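Local coordinates for uncharacterized protein (Bacteroides fragilis, PDB 4FR9), which is of unknown function but resembles the beta-lactamase-inhibitor-like proteins of the PepSY clan in sequence and fold, at residues N72-P75 with A76-T79. Numbering follows the deposited sequence.
Sequences NLPP and AVLT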
loop_
_atom_site.group_PDB
_atom_site.type_symbol
_atom_site.label_atom_id
_atom_site.label_comp_id
_atom_site.label_asym_id
_atom_site.label_seq_id
_atom_site.Cartn_x
_atom_site.Cartn_y
_atom_site.Cartn_z
ATOM N N ASN A 72 -4.933 13.715 -3.916
ATOM C CA ASN A 72 -5.656 12.486 -4.228
ATOM C C ASN A 72 -6.275 11.824 -3.009
ATOM O O ASN A 72 -6.909 10.789 -3.141
ATOM C CB ASN A 72 -4.734 11.502 -4.941
ATOM C CG ASN A 72 -4.251 12.031 -6.267
ATOM O OD1 ASN A 72 -3.053 11.975 -6.551
ATOM N ND2 ASN A 72 -5.167 12.556 -7.067
ATOM N N LEU A 73 -6.071 12.402 -1.824
ATOM C CA LEU A 73 -6.690 11.888 -0.604
ATOM C C LEU A 73 -8.151 12.289 -0.576
ATOM O O LEU A 73 -8.513 13.365 -1.071
ATOM C CB LEU A 73 -6.000 12.456 0.614
ATOM C CG LEU A 73 -4.552 12.050 0.799
ATOM C CD1 LEU A 73 -3.877 12.878 1.892
ATOM C CD2 LEU A 73 -4.470 10.536 1.058
ATOM N N PRO A 74 -9.007 11.467 0.052
ATOM C CA PRO A 74 -10.411 11.870 0.226
ATOM C C PRO A 74 -10.492 13.121 1.106
ATOM O O PRO A 74 -9.594 13.375 1.928
ATOM C CB PRO A 74 -11.072 10.669 0.913
ATOM C CG PRO A 74 -10.026 9.722 1.207
ATOM C CD PRO A 74 -8.740 10.136 0.574
ATOM N N PRO A 75 -11.585 13.867 0.992
ATOM C CA PRO A 75 -11.736 15.109 1.742
ATOM C C PRO A 75 -11.403 15.026 3.250
ATOM O O PRO A 75 -10.684 15.859 3.768
ATOM C CB PRO A 75 -13.181 15.491 1.452
ATOM C CG PRO A 75 -13.375 14.986 0.070
ATOM C CD PRO A 75 -12.667 13.685 0.022
ATOM N N ALA A 76 -11.956 14.027 3.943
ATOM C CA ALA A 76 -11.730 13.964 5.382
ATOM C C ALA A 76 -10.264 13.749 5.712
ATOM O O ALA A 76 -9.778 14.181 6.769
ATOM C CB ALA A 76 -12.575 12.836 6.018
ATOM N N VAL A 77 -9.555 13.019 4.857
ATOM C CA VAL A 77 -8.153 12.683 5.087
ATOM C C VAL A 77 -7.273 13.878 4.758
ATOM O O VAL A 77 -6.358 14.209 5.504
ATOM C CB VAL A 77 -7.733 11.432 4.339
ATOM C CG1 VAL A 77 -6.265 11.099 4.603
ATOM C CG2 VAL A 77 -8.613 10.257 4.760
ATOM N N LEU A 78 -7.532 14.531 3.616
ATOM C CA LEU A 78 -6.774 15.745 3.291
ATOM C C LEU A 78 -6.934 16.784 4.406
ATOM O O LEU A 78 -5.958 17.388 4.831
ATOM C CB LEU A 78 -7.243 16.306 1.950
ATOM C CG LEU A 78 -6.541 17.625 1.541
ATOM C CD1 LEU A 78 -5.055 17.453 1.391
ATOM C CD2 LEU A 78 -7.229 18.185 0.257
ATOM N N THR A 79 -8.167 16.975 4.871
ATOM C CA THR A 79 -8.433 17.919 5.949
ATOM C C THR A 79 -7.635 17.538 7.197
ATOM O O THR A 79 -6.978 18.392 7.783
ATOM C CB THR A 79 -9.943 17.995 6.264
ATOM O OG1 THR A 79 -10.645 18.508 5.136
ATOM C CG2 THR A 79 -10.226 18.850 7.495
#
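The carbonyl group of Pro75 takes hydrogen bonds from Thr79 on both faces of its plane. Thr79 N comes from one face, 3.0 Å from Pro75 O and only 23° out of the plane, in a bond that is close to straight. Thr79 OG1 comes from the other, standing well above the plane at 3.0 Å from the same oxygen. The threonine hydroxyl can turn back to this carbonyl of the preceding turn because OG1 lies beside its own backbone N (chi1 -64°). The puckered ring of Pro74 meets Val77 along its CG-CD edge: Pro74 CG is 3.9 Å from Val77 CG2, and the two side chains run alongside each other in the same direction. One carbonyl earlier, Pro74 O receives Leu78 N at 2.9 Å, nearly straight on, and a weak, bent bond from Val77 N. This is the first turn of helix 75-83, with Pro74 at the N-cap position and Pro75 as the first helical residue; a proline fits there because its nitrogen, which has no hydrogen to give, faces no acceptor of a preceding turn. The helix follows strand 60-67 and precedes strand 90-98 of the antiparallel sheet. Val77 divides its two methyls between Leu73 and Pro74: CG2 goes to the Pro74 ring, while CG1, anti to the backbone N (chi1 -180°), faces Leu73. There the Leu73 fork straddles one methyl, with CD1 and CD2 each 4.0 Å from Val77 CG1, and the two side chains cross at about a right angle. Leu73 CB also lies 4.3 Å from Leu78 CB. Leu73 and Val77 are buried, and with Pro74 they rest on Phe107 of strand 105-112, where Leu73 touches Val109 as well; Leu78 packs on Ile70 of the loop before the helix.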